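Local coordinates for major capsid protein (Faustovirus, PDB 5J7O) that probably forms the trimeric, double jelly-roll building blocks of the icosahedral capsid that encloses the double-stranded DNA genome of this large virus, at residues N210-P215 and F556-P561. Numbering follows the deposited sequence.
Sequences NKFHVP and FNLVTP
Val559 N and His213 ND1 each donate a hydrogen bond across the contact, to Phe212 O (2.6 Å) and Asn557 O (2.9 Å). The first is nearly straight at 169° although the donor sits above the carbonyl plane. In the second, the oxygen lies only 6° out of the imidazole plane, at the ring edge. NE2 is hydrogen-bonded to Tyr448 OH, so both ring nitrogens are engaged and the rotation of the imidazole is probably fixed.

Apolar contacts follow. With CG of Phe212 anti to its carbonyl carbon (chi1 -78°), the ring turns one face to Pro561, whose CB stands 4.3 Å from the ring centroid in a CH-pi contact displaced toward the rim. Leu558 runs alongside Phe212, CD1 to CD1 at 3.6 Å. Val559 CG2 packs on the Pro215 ring, 3.3 Å from N and 3.7 Å from CD, the two side chains crossing at about a right angle.

The buried Lys211 leads its ammonium away from segment 556-561, to a salt bridge with Asp563 and a hydrogen bond to His469 O. The contact thus joins helix 203-212 to the loop between helix 542-552 and strand 567-570, bridging regions consistent with the two jelly rolls. Pro550 of helix 542-552 and Phe568 also pack on Phe212, while Phe217 of a second subunit packs on Val559 and Pro215.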
ATOM      1  N   ASN B 210       6.717  14.742  -6.888  1.00 36.47           N
ATOM      2  CA  ASN B 210       6.140  13.949  -5.807  1.00 35.56           C
ATOM      3  C   ASN B 210       4.969  13.107  -6.298  1.00 34.67           C
ATOM      4  O   ASN B 210       4.738  12.004  -5.790  1.00 34.49           O
ATOM      5  CB  ASN B 210       5.700  14.875  -4.671  1.00 38.05           C
ATOM      6  CG  ASN B 210       5.026  14.134  -3.532  1.00 41.84           C
ATOM      7  OD1 ASN B 210       5.669  13.392  -2.790  1.00 42.92           O
ATOM      8  ND2 ASN B 210       3.726  14.350  -3.377  1.00 43.63           N
ATOM      9  N   LYS B 211       4.234  13.598  -7.299  1.00 34.02           N
ATOM     10  CA  LYS B 211       3.051  12.891  -7.770  1.00 32.73           C
ATOM     11  C   LYS B 211       3.376  11.850  -8.837  1.00 33.64           C
ATOM     12  O   LYS B 211       2.690  10.826  -8.920  1.00 35.35           O
ATOM     13  CB  LYS B 211       2.027  13.888  -8.321  1.00 30.55           C
ATOM     14  CG  LYS B 211       1.505  14.908  -7.309  1.00 27.02           C
ATOM     15  CD  LYS B 211       0.708  16.008  -8.002  1.00 25.91           C
ATOM     16  CE  LYS B 211       0.538  17.235  -7.114  1.00 27.05           C
ATOM     17  NZ  LYS B 211      -0.300  16.965  -5.911  1.00 25.21           N
ATOM     18  N   PHE B 212       4.413  12.076  -9.646  1.00 33.40           N
ATOM     19  CA  PHE B 212       4.618  11.288 -10.854  1.00 34.28           C
ATOM     20  C   PHE B 212       5.847  10.391 -10.842  1.00 35.77           C
ATOM     21  O   PHE B 212       5.942   9.507 -11.698  1.00 35.58           O
ATOM     22  CB  PHE B 212       4.710  12.209 -12.081  1.00 33.49           C
ATOM     23  CG  PHE B 212       3.383  12.714 -12.564  1.00 33.94           C
ATOM     24  CD1 PHE B 212       2.532  11.892 -13.284  1.00 34.70           C
ATOM     25  CD2 PHE B 212       2.994  14.017 -12.309  1.00 32.92           C
ATOM     26  CE1 PHE B 212       1.311  12.360 -13.733  1.00 34.59           C
ATOM     27  CE2 PHE B 212       1.776  14.492 -12.756  1.00 34.12           C
ATOM     28  CZ  PHE B 212       0.933  13.662 -13.468  1.00 34.40           C
ATOM     29  N   HIS B 213       6.796  10.587  -9.923  1.00 36.11           N
ATOM     30  CA  HIS B 213       8.068   9.886 -10.065  1.00 35.62           C
ATOM     31  C   HIS B 213       8.554   9.282  -8.753  1.00 37.95           C
ATOM     32  O   HIS B 213       9.761   9.090  -8.567  1.00 39.34           O
ATOM     33  CB  HIS B 213       9.136  10.817 -10.638  1.00 33.70           C
ATOM     34  CG  HIS B 213       8.742  11.455 -11.933  1.00 34.09           C
ATOM     35  ND1 HIS B 213       8.481  10.724 -13.072  1.00 34.08           N
ATOM     36  CD2 HIS B 213       8.555  12.754 -12.268  1.00 35.17           C
ATOM     37  CE1 HIS B 213       8.154  11.545 -14.053  1.00 34.86           C
ATOM     38  NE2 HIS B 213       8.191  12.782 -13.592  1.00 35.16           N
ATOM     39  N   VAL B 214       7.644   8.968  -7.839  1.00 39.67           N
ATOM     40  CA  VAL B 214       8.026   8.288  -6.604  1.00 39.19           C
ATOM     41  C   VAL B 214       7.224   6.997  -6.486  1.00 39.77           C
ATOM     42  O   VAL B 214       6.147   6.991  -5.870  1.00 38.13           O
ATOM     43  CB  VAL B 214       7.823   9.183  -5.372  1.00 36.78           C
ATOM     44  CG1 VAL B 214       8.432   8.524  -4.145  1.00 36.23           C
ATOM     45  CG2 VAL B 214       8.431  10.559  -5.599  1.00 38.24           C
ATOM     46  N   PRO B 215       7.696   5.894  -7.060  1.00 41.65           N
ATOM     47  CA  PRO B 215       7.000   4.613  -6.894  1.00 43.06           C
ATOM     48  C   PRO B 215       7.038   4.152  -5.445  1.00 45.95           C
ATOM     49  O   PRO B 215       7.723   4.721  -4.591  1.00 47.34           O
ATOM     50  CB  PRO B 215       7.772   3.661  -7.812  1.00 42.22           C
ATOM     51  CG  PRO B 215       9.106   4.307  -7.994  1.00 41.30           C
ATOM     52  CD  PRO B 215       8.867   5.781  -7.946  1.00 40.88           C
ATOM     53  N   PHE B 556       8.359   1.917 -14.751  1.00 37.68           N
ATOM     54  CA  PHE B 556       8.559   2.274 -13.350  1.00 37.02           C
ATOM     55  C   PHE B 556       9.025   3.713 -13.161  1.00 38.78           C
ATOM     56  O   PHE B 556       9.103   4.172 -12.016  1.00 40.33           O
ATOM     57  CB  PHE B 556       9.564   1.317 -12.699  1.00 34.36           C
ATOM     58  CG  PHE B 556      10.882   1.235 -13.419  1.00 33.49           C
ATOM     59  CD1 PHE B 556      11.880   2.165 -13.173  1.00 33.06           C
ATOM     60  CD2 PHE B 556      11.129   0.220 -14.330  1.00 32.73           C
ATOM     61  CE1 PHE B 556      13.092   2.093 -13.831  1.00 31.68           C
ATOM     62  CE2 PHE B 556      12.341   0.143 -14.989  1.00 32.25           C
ATOM     63  CZ  PHE B 556      13.323   1.080 -14.739  1.00 31.88           C
ATOM     64  N   ASN B 557       9.338   4.430 -14.242  1.00 38.30           N
ATOM     65  CA  ASN B 557       9.779   5.813 -14.124  1.00 39.12           C
ATOM     66  C   ASN B 557       8.621   6.795 -14.042  1.00 38.53           C
ATOM     67  O   ASN B 557       8.829   7.945 -13.639  1.00 39.98           O
ATOM     68  CB  ASN B 557      10.674   6.186 -15.307  1.00 43.38           C
ATOM     69  CG  ASN B 557      12.072   5.613 -15.184  1.00 46.85           C
ATOM     70  OD1 ASN B 557      12.606   5.479 -14.082  1.00 48.87           O
ATOM     71  ND2 ASN B 557      12.674   5.275 -16.317  1.00 47.55           N
ATOM     72  N   LEU B 558       7.415   6.377 -14.412  1.00 36.42           N
ATOM     73  CA  LEU B 558       6.238   7.237 -14.380  1.00 33.85           C
ATOM     74  C   LEU B 558       5.188   6.577 -13.496  1.00 36.08           C
ATOM     75  O   LEU B 558       4.642   5.526 -13.848  1.00 37.49           O
ATOM     76  CB  LEU B 558       5.701   7.486 -15.789  1.00 31.88           C
ATOM     77  CG  LEU B 558       4.557   8.493 -15.900  1.00 29.18           C
ATOM     78  CD1 LEU B 558       4.864   9.743 -15.087  1.00 29.01           C
ATOM     79  CD2 LEU B 558       4.303   8.850 -17.356  1.00 25.81           C
ATOM     80  N   VAL B 559       4.918   7.190 -12.356  1.00 34.02           N
ATOM     81  CA  VAL B 559       3.925   6.691 -11.414  1.00 32.71           C
ATOM     82  C   VAL B 559       2.567   7.266 -11.775  1.00 35.17           C
ATOM     83  O   VAL B 559       2.449   8.441 -12.144  1.00 36.81           O
ATOM     84  CB  VAL B 559       4.313   7.051  -9.969  1.00 32.51           C
ATOM     85  CG1 VAL B 559       3.235   6.595  -8.990  1.00 31.18           C
ATOM     86  CG2 VAL B 559       5.641   6.429  -9.621  1.00 33.24           C
ATOM     87  N   THR B 560       1.543   6.434 -11.685  1.00 33.72           N
ATOM     88  CA  THR B 560       0.186   6.934 -11.798  1.00 35.80           C
ATOM     89  C   THR B 560      -0.105   7.878 -10.634  1.00 36.01           C
ATOM     90  O   THR B 560       0.117   7.508  -9.471  1.00 39.19           O
ATOM     91  CB  THR B 560      -0.815   5.787 -11.799  1.00 35.04           C
ATOM     92  OG1 THR B 560      -0.686   5.027 -10.589  1.00 38.36           O
ATOM     93  CG2 THR B 560      -0.546   4.909 -12.982  1.00 33.51           C
ATOM     94  N   PRO B 561      -0.593   9.088 -10.893  1.00 31.54           N
ATOM     95  CA  PRO B 561      -0.771  10.059  -9.809  1.00 29.86           C
ATOM     96  C   PRO B 561      -2.037   9.807  -9.006  1.00 28.83           C
ATOM     97  O   PRO B 561      -3.108   9.530  -9.554  1.00 28.94           O
ATOM     98  CB  PRO B 561      -0.848  11.397 -10.553  1.00 31.74           C
ATOM     99  CG  PRO B 561      -1.450  11.036 -11.872  1.00 31.87           C
ATOM    100  CD  PRO B 561      -0.948   9.652 -12.207  1.00 31.99           C
TER